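Local coordinates for protein enoyl-CoA hydratase carB homologue (Streptomyces cattleya, PDB 5O34) that probably acts as a crotonase-family lyase in the biosynthesis of the antibiotic thienamycin, at residues 181-193 with 259-273. Numbering follows the deposited sequence.
Sequences IACNFGGFMLEAA and FVAGLERIRREAKES
F188 and N184, one turn apart on helix 184-194, each enter as a knob into a hole of the last modelled helix, 252-273, making a nearly antiparallel helix pair in this crotonase-fold subunit. The F188 ring, carried across by a CG anti to the backbone N (chi1 178°), brings CZ to 3.5 Å from G262 CA, where the absence of a side chain lets the ring lie close to the backbone. Its CE2 also meets F259 CD1 at 3.9 Å, the two ring planes inclined by 34°. F259 in turn receives A192 CB at its ring edge, while M189 CG reaches its CZ. F185, one turn before M189, has I266 CG2 almost squarely over its ring, 3.6 Å from the centroid, in a CH-pi contact; A270 CB approaches F185 CE1 obliquely. Helix 120-137 adds Y132, edge-to-face with F185, and D126 and D130, which form salt bridges with R267. R254 of the second subunit packs on N184, and R196 of the third makes a cation-pi contact with F259. At the start of helix 184-194, N184 ND2 donates within its amide plane to S273 OG (3.2 Å, 155°).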
ATOM      1  N   ILE A 181      -1.960  13.159  22.096  1.00 56.86           N
ATOM      2  CA  ILE A 181      -1.737  11.746  22.410  1.00 56.59           C
ATOM      3  C   ILE A 181      -1.059  11.028  21.228  1.00 58.65           C
ATOM      4  O   ILE A 181      -1.163  11.492  20.087  1.00 57.61           O
ATOM      5  CB  ILE A 181      -3.036  11.042  22.899  1.00 59.90           C
ATOM      6  CG1 ILE A 181      -4.141  11.032  21.807  1.00 60.12           C
ATOM      7  CG2 ILE A 181      -3.541  11.676  24.219  1.00 60.28           C
ATOM      8  CD1 ILE A 181      -5.322  10.074  22.077  1.00 65.71           C
ATOM      9  N   ALA A 182      -0.348   9.917  21.505  1.00 53.64           N
ATOM     10  CA  ALA A 182       0.338   9.117  20.484  1.00 52.79           C
ATOM     11  C   ALA A 182      -0.624   8.449  19.465  1.00 56.54           C
ATOM     12  O   ALA A 182      -1.832   8.370  19.707  1.00 55.79           O
ATOM     13  CB  ALA A 182       1.234   8.085  21.140  1.00 52.97           C
ATOM     14  N   CYS A 183      -0.092   8.014  18.307  1.00 54.21           N
ATOM     15  CA  CYS A 183      -0.930   7.397  17.279  1.00 54.47           C
ATOM     16  C   CYS A 183      -0.266   6.197  16.582  1.00 56.06           C
ATOM     17  O   CYS A 183      -0.219   6.121  15.349  1.00 56.40           O
ATOM     18  CB  CYS A 183      -1.419   8.440  16.280  1.00 55.72           C
ATOM     19  SG  CYS A 183      -2.860   7.910  15.326  1.00 60.11           S
ATOM     20  N   ASN A 184       0.196   5.233  17.391  1.00 51.13           N
ATOM     21  CA  ASN A 184       0.847   4.002  16.934  1.00 50.15           C
ATOM     22  C   ASN A 184      -0.104   3.151  16.116  1.00 52.29           C
ATOM     23  O   ASN A 184       0.252   2.715  15.022  1.00 53.17           O
ATOM     24  CB  ASN A 184       1.382   3.194  18.129  1.00 49.07           C
ATOM     25  CG  ASN A 184       2.262   3.990  19.051  1.00 64.85           C
ATOM     26  OD1 ASN A 184       1.799   4.886  19.762  1.00 61.74           O
ATOM     27  ND2 ASN A 184       3.546   3.687  19.046  1.00 53.93           N
ATOM     28  N   PHE A 185      -1.307   2.917  16.650  1.00 47.58           N
ATOM     29  CA  PHE A 185      -2.353   2.130  16.015  1.00 46.97           C
ATOM     30  C   PHE A 185      -2.896   2.829  14.778  1.00 49.96           C
ATOM     31  O   PHE A 185      -2.993   2.203  13.722  1.00 49.73           O
ATOM     32  CB  PHE A 185      -3.468   1.824  17.015  1.00 48.63           C
ATOM     33  CG  PHE A 185      -3.177   0.645  17.908  1.00 50.10           C
ATOM     34  CD1 PHE A 185      -2.964   0.821  19.272  1.00 52.64           C
ATOM     35  CD2 PHE A 185      -3.102  -0.642  17.385  1.00 51.51           C
ATOM     36  CE1 PHE A 185      -2.698  -0.275  20.102  1.00 53.33           C
ATOM     37  CE2 PHE A 185      -2.841  -1.735  18.214  1.00 54.01           C
ATOM     38  CZ  PHE A 185      -2.628  -1.545  19.566  1.00 51.90           C
ATOM     39  N   GLY A 186      -3.186   4.121  14.905  1.00 46.23           N
ATOM     40  CA  GLY A 186      -3.694   4.937  13.811  1.00 46.48           C
ATOM     41  C   GLY A 186      -2.753   4.962  12.629  1.00 51.53           C
ATOM     42  O   GLY A 186      -3.189   4.774  11.494  1.00 52.56           O
ATOM     43  N   GLY A 187      -1.465   5.135  12.914  1.00 48.03           N
ATOM     44  CA  GLY A 187      -0.398   5.133  11.923  1.00 47.87           C
ATOM     45  C   GLY A 187      -0.323   3.810  11.194  1.00 52.23           C
ATOM     46  O   GLY A 187      -0.330   3.788   9.961  1.00 52.46           O
ATOM     47  N   PHE A 188      -0.316   2.690  11.946  1.00 48.45           N
ATOM     48  CA  PHE A 188      -0.294   1.350  11.348  1.00 47.60           C
ATOM     49  C   PHE A 188      -1.541   1.046  10.495  1.00 53.48           C
ATOM     50  O   PHE A 188      -1.412   0.599   9.350  1.00 54.07           O
ATOM     51  CB  PHE A 188      -0.092   0.262  12.417  1.00 48.82           C
ATOM     52  CG  PHE A 188      -0.126  -1.124  11.822  1.00 50.00           C
ATOM     53  CD1 PHE A 188       0.989  -1.648  11.177  1.00 52.32           C
ATOM     54  CD2 PHE A 188      -1.293  -1.880  11.844  1.00 51.19           C
ATOM     55  CE1 PHE A 188       0.938  -2.899  10.568  1.00 52.45           C
ATOM     56  CE2 PHE A 188      -1.340  -3.132  11.237  1.00 53.50           C
ATOM     57  CZ  PHE A 188      -0.229  -3.624  10.588  1.00 51.41           C
ATOM     58  N   MET A 189      -2.736   1.268  11.063  1.00 50.86           N
ATOM     59  CA  MET A 189      -4.018   0.963  10.428  1.00 51.30           C
ATOM     60  C   MET A 189      -4.316   1.801   9.182  1.00 54.05           C
ATOM     61  O   MET A 189      -4.875   1.264   8.220  1.00 53.65           O
ATOM     62  CB  MET A 189      -5.167   1.049  11.445  1.00 54.25           C
ATOM     63  CG  MET A 189      -5.389  -0.255  12.203  1.00 58.98           C
ATOM     64  SD  MET A 189      -6.563  -0.181  13.594  1.00 63.83           S
ATOM     65  CE  MET A 189      -5.538   0.367  14.780  1.00 60.53           C
ATOM     66  N   LEU A 190      -3.947   3.099   9.185  1.00 49.44           N
ATOM     67  CA  LEU A 190      -4.184   3.979   8.035  1.00 48.53           C
ATOM     68  C   LEU A 190      -3.265   3.630   6.862  1.00 52.11           C
ATOM     69  O   LEU A 190      -3.636   3.813   5.695  1.00 50.37           O
ATOM     70  CB  LEU A 190      -3.989   5.447   8.417  1.00 48.12           C
ATOM     71  CG  LEU A 190      -5.068   6.158   9.224  1.00 51.28           C
ATOM     72  CD1 LEU A 190      -4.607   7.558   9.544  1.00 50.59           C
ATOM     73  CD2 LEU A 190      -6.377   6.237   8.456  1.00 52.41           C
ATOM     74  N   GLU A 191      -2.058   3.141   7.183  1.00 50.48           N
ATOM     75  CA  GLU A 191      -1.068   2.719   6.198  1.00 50.82           C
ATOM     76  C   GLU A 191      -1.611   1.499   5.458  1.00 53.12           C
ATOM     77  O   GLU A 191      -1.638   1.501   4.228  1.00 53.10           O
ATOM     78  CB  GLU A 191       0.268   2.413   6.880  1.00 52.48           C
ATOM     79  CG  GLU A 191       1.372   2.034   5.908  1.00 65.46           C
ATOM     80  CD  GLU A 191       2.776   2.427   6.324  1.00 94.56           C
ATOM     81  OE1 GLU A 191       3.626   2.579   5.419  1.00102.13           O
ATOM     82  OE2 GLU A 191       3.033   2.585   7.541  1.00 91.37           O
ATOM     83  N   ALA A 192      -2.114   0.505   6.209  1.00 48.57           N
ATOM     84  CA  ALA A 192      -2.687  -0.735   5.681  1.00 47.77           C
ATOM     85  C   ALA A 192      -3.897  -0.524   4.772  1.00 53.80           C
ATOM     86  O   ALA A 192      -3.977  -1.163   3.723  1.00 55.53           O
ATOM     87  CB  ALA A 192      -3.025  -1.677   6.821  1.00 48.04           C
ATOM     88  N   ALA A 193      -4.784   0.420   5.117  1.00 50.45           N
ATOM     89  CA  ALA A 193      -6.007   0.696   4.356  1.00 50.10           C
ATOM     90  C   ALA A 193      -5.872   1.692   3.207  1.00 54.20           C
ATOM     91  O   ALA A 193      -6.425   1.462   2.123  1.00 54.96           O
ATOM     92  CB  ALA A 193      -7.105   1.156   5.299  1.00 50.79           C
ATOM     93  N   PHE A 259      -1.983  -8.501   8.829  1.00 48.37           N
ATOM     94  CA  PHE A 259      -2.597  -7.336   9.480  1.00 48.05           C
ATOM     95  C   PHE A 259      -2.769  -7.573  10.988  1.00 49.71           C
ATOM     96  O   PHE A 259      -2.463  -6.687  11.799  1.00 48.87           O
ATOM     97  CB  PHE A 259      -3.931  -6.973   8.793  1.00 50.76           C
ATOM     98  CG  PHE A 259      -4.632  -5.757   9.350  1.00 53.65           C
ATOM     99  CD1 PHE A 259      -4.246  -4.475   8.972  1.00 58.07           C
ATOM    100  CD2 PHE A 259      -5.694  -5.891  10.236  1.00 56.98           C
ATOM    101  CE1 PHE A 259      -4.889  -3.350   9.494  1.00 59.99           C
ATOM    102  CE2 PHE A 259      -6.343  -4.764  10.755  1.00 61.04           C
ATOM    103  CZ  PHE A 259      -5.934  -3.499  10.384  1.00 59.64           C
ATOM    104  N   VAL A 260      -3.210  -8.789  11.362  1.00 45.72           N
ATOM    105  CA  VAL A 260      -3.372  -9.198  12.765  1.00 45.80           C
ATOM    106  C   VAL A 260      -1.987  -9.221  13.465  1.00 50.26           C
ATOM    107  O   VAL A 260      -1.864  -8.719  14.587  1.00 50.29           O
ATOM    108  CB  VAL A 260      -4.121 -10.559  12.888  1.00 49.22           C
ATOM    109  CG1 VAL A 260      -4.139 -11.068  14.329  1.00 48.24           C
ATOM    110  CG2 VAL A 260      -5.545 -10.465  12.330  1.00 48.96           C
ATOM    111  N   ALA A 261      -0.954  -9.762  12.778  1.00 46.49           N
ATOM    112  CA  ALA A 261       0.424  -9.836  13.294  1.00 46.49           C
ATOM    113  C   ALA A 261       0.990  -8.425  13.533  1.00 50.39           C
ATOM    114  O   ALA A 261       1.694  -8.199  14.522  1.00 49.58           O
ATOM    115  CB  ALA A 261       1.309 -10.597  12.316  1.00 46.96           C
ATOM    116  N   GLY A 262       0.635  -7.499  12.639  1.00 46.34           N
ATOM    117  CA  GLY A 262       1.033  -6.104  12.709  1.00 46.00           C
ATOM    118  C   GLY A 262       0.497  -5.421  13.947  1.00 51.15           C
ATOM    119  O   GLY A 262       1.244  -4.720  14.632  1.00 51.34           O
ATOM    120  N   LEU A 263      -0.807  -5.649  14.246  1.00 47.43           N
ATOM    121  CA  LEU A 263      -1.512  -5.121  15.417  1.00 46.06           C
ATOM    122  C   LEU A 263      -0.915  -5.670  16.708  1.00 50.97           C
ATOM    123  O   LEU A 263      -0.804  -4.920  17.684  1.00 51.34           O
ATOM    124  CB  LEU A 263      -3.017  -5.463  15.358  1.00 45.54           C
ATOM    125  CG  LEU A 263      -3.896  -4.749  14.305  1.00 48.60           C
ATOM    126  CD1 LEU A 263      -5.206  -5.472  14.141  1.00 47.51           C
ATOM    127  CD2 LEU A 263      -4.148  -3.295  14.673  1.00 49.59           C
ATOM    128  N   GLU A 264      -0.529  -6.973  16.717  1.00 47.17           N
ATOM    129  CA  GLU A 264       0.081  -7.645  17.876  1.00 47.08           C
ATOM    130  C   GLU A 264       1.445  -7.059  18.274  1.00 53.35           C
ATOM    131  O   GLU A 264       1.752  -6.990  19.464  1.00 54.03           O
ATOM    132  CB  GLU A 264       0.197  -9.166  17.657  1.00 48.03           C
ATOM    133  CG  GLU A 264      -1.119  -9.926  17.760  1.00 58.25           C
ATOM    134  CD  GLU A 264      -1.822 -10.023  19.109  1.00 82.63           C
ATOM    135  OE1 GLU A 264      -2.857 -10.730  19.166  1.00 80.67           O
ATOM    136  OE2 GLU A 264      -1.363  -9.400  20.097  1.00 71.68           O
ATOM    137  N   ARG A 265       2.258  -6.644  17.289  1.00 50.51           N
ATOM    138  CA  ARG A 265       3.558  -6.025  17.546  1.00 51.08           C
ATOM    139  C   ARG A 265       3.427  -4.622  18.155  1.00 56.24           C
ATOM    140  O   ARG A 265       4.327  -4.195  18.876  1.00 57.67           O
ATOM    141  CB  ARG A 265       4.390  -5.971  16.264  1.00 52.50           C
ATOM    142  CG  ARG A 265       5.264  -7.207  16.077  1.00 63.31           C
ATOM    143  CD  ARG A 265       6.201  -7.062  14.900  1.00 69.58           C
ATOM    144  NE  ARG A 265       5.458  -6.960  13.646  1.00 72.25           N
ATOM    145  CZ  ARG A 265       5.172  -7.988  12.858  1.00 77.01           C
ATOM    146  NH1 ARG A 265       5.587  -9.209  13.171  1.00 57.76           N
ATOM    147  NH2 ARG A 265       4.475  -7.803  11.745  1.00 64.26           N
ATOM    148  N   ILE A 266       2.308  -3.918  17.874  1.00 52.46           N
ATOM    149  CA  ILE A 266       2.020  -2.564  18.371  1.00 51.97           C
ATOM    150  C   ILE A 266       1.766  -2.548  19.887  1.00 54.31           C
ATOM    151  O   ILE A 266       2.072  -1.544  20.520  1.00 54.22           O
ATOM    152  CB  ILE A 266       0.856  -1.844  17.580  1.00 54.91           C
ATOM    153  CG1 ILE A 266       1.018  -1.895  16.032  1.00 54.80           C
ATOM    154  CG2 ILE A 266       0.619  -0.394  18.042  1.00 55.76           C
ATOM    155  CD1 ILE A 266       2.400  -1.596  15.431  1.00 62.90           C
ATOM    156  N   ARG A 267       1.192  -3.633  20.453  1.00 50.19           N
ATOM    157  CA  ARG A 267       0.831  -3.751  21.875  1.00 50.66           C
ATOM    158  C   ARG A 267       1.863  -3.101  22.827  1.00 56.43           C
ATOM    159  O   ARG A 267       1.546  -2.108  23.491  1.00 56.15           O
ATOM    160  CB  ARG A 267       0.542  -5.217  22.253  1.00 49.34           C
ATOM    161  CG  ARG A 267      -0.113  -5.402  23.628  1.00 55.64           C
ATOM    162  CD  ARG A 267      -0.197  -6.868  24.071  1.00 53.50           C
ATOM    163  NE  ARG A 267      -1.053  -7.686  23.203  1.00 54.36           N
ATOM    164  CZ  ARG A 267      -2.371  -7.820  23.346  1.00 65.21           C
ATOM    165  NH1 ARG A 267      -3.009  -7.191  24.325  1.00 51.66           N
ATOM    166  NH2 ARG A 267      -3.064  -8.572  22.498  1.00 52.62           N
ATOM    167  N   ARG A 268       3.101  -3.608  22.821  1.00 55.02           N
ATOM    168  CA  ARG A 268       4.200  -3.108  23.646  1.00 55.98           C
ATOM    169  C   ARG A 268       4.608  -1.665  23.267  1.00 62.15           C
ATOM    170  O   ARG A 268       4.827  -0.843  24.157  1.00 62.22           O
ATOM    171  CB  ARG A 268       5.371  -4.114  23.607  1.00 56.50           C
ATOM    172  CG  ARG A 268       6.786  -3.538  23.714  1.00 66.58           C
ATOM    173  CD  ARG A 268       7.290  -3.374  25.136  1.00 72.85           C
ATOM    174  NE  ARG A 268       8.653  -2.830  25.144  1.00 77.47           N
ATOM    175  CZ  ARG A 268       9.411  -2.695  26.229  1.00 90.25           C
ATOM    176  NH1 ARG A 268       8.958  -3.078  27.417  1.00 78.98           N
ATOM    177  NH2 ARG A 268      10.633  -2.181  26.132  1.00 76.48           N
ATOM    178  N   GLU A 269       4.680  -1.360  21.961  1.00 60.57           N
ATOM    179  CA  GLU A 269       5.028  -0.028  21.436  1.00 61.18           C
ATOM    180  C   GLU A 269       4.039   1.070  21.873  1.00 65.71           C
ATOM    181  O   GLU A 269       4.467   2.122  22.352  1.00 65.69           O
ATOM    182  CB  GLU A 269       5.127  -0.061  19.903  1.00 62.78           C
ATOM    183  CG  GLU A 269       6.375  -0.741  19.366  1.00 73.21           C
ATOM    184  CD  GLU A 269       6.379  -1.136  17.897  1.00 89.53           C
ATOM    185  OE1 GLU A 269       5.460  -0.726  17.149  1.00 72.61           O
ATOM    186  OE2 GLU A 269       7.314  -1.866  17.494  1.00 85.96           O
ATOM    187  N   ALA A 270       2.724   0.817  21.712  1.00 63.16           N
ATOM    188  CA  ALA A 270       1.630   1.734  22.078  1.00 63.37           C
ATOM    189  C   ALA A 270       1.636   2.057  23.573  1.00 70.07           C
ATOM    190  O   ALA A 270       1.322   3.186  23.956  1.00 70.13           O
ATOM    191  CB  ALA A 270       0.286   1.144  21.679  1.00 63.62           C
ATOM    192  N   LYS A 271       2.016   1.068  24.409  1.00 67.74           N
ATOM    193  CA  LYS A 271       2.130   1.206  25.860  1.00 67.62           C
ATOM    194  C   LYS A 271       3.156   2.282  26.230  1.00 74.67           C
ATOM    195  O   LYS A 271       2.808   3.229  26.941  1.00 76.06           O
ATOM    196  CB  LYS A 271       2.472  -0.141  26.509  1.00 68.29           C
ATOM    197  CG  LYS A 271       1.246  -0.999  26.758  1.00 68.24           C
ATOM    198  CD  LYS A 271       1.611  -2.453  26.993  1.00 69.12           C
ATOM    199  CE  LYS A 271       0.390  -3.275  27.305  1.00 64.18           C
ATOM    200  NZ  LYS A 271       0.741  -4.692  27.537  1.00 63.26           N
ATOM    201  N   GLU A 272       4.391   2.172  25.698  1.00 71.58           N
ATOM    202  CA  GLU A 272       5.475   3.137  25.923  1.00 71.59           C
ATOM    203  C   GLU A 272       5.089   4.556  25.466  1.00 76.98           C
ATOM    204  O   GLU A 272       5.343   5.520  26.187  1.00 77.23           O
ATOM    205  CB  GLU A 272       6.753   2.691  25.196  1.00 72.83           C
ATOM    206  CG  GLU A 272       7.403   1.447  25.770  1.00 87.08           C
ATOM    207  CD  GLU A 272       8.635   1.008  25.008  1.00114.80           C
ATOM    208  OE1 GLU A 272       9.751   1.453  25.365  1.00114.33           O
ATOM    209  OE2 GLU A 272       8.478   0.240  24.031  1.00110.65           O
ATOM    210  N   SER A 273       4.455   4.667  24.283  1.00 73.82           N
ATOM    211  CA  SER A 273       4.045   5.927  23.653  1.00 73.66           C
ATOM    212  C   SER A 273       2.941   6.715  24.390  1.00 78.64           C
ATOM    213  O   SER A 273       3.024   7.947  24.451  1.00 77.90           O
ATOM    214  CB  SER A 273       3.637   5.685  22.207  1.00 75.74           C
ATOM    215  OG  SER A 273       4.761   5.550  21.354  1.00 81.00           O
TER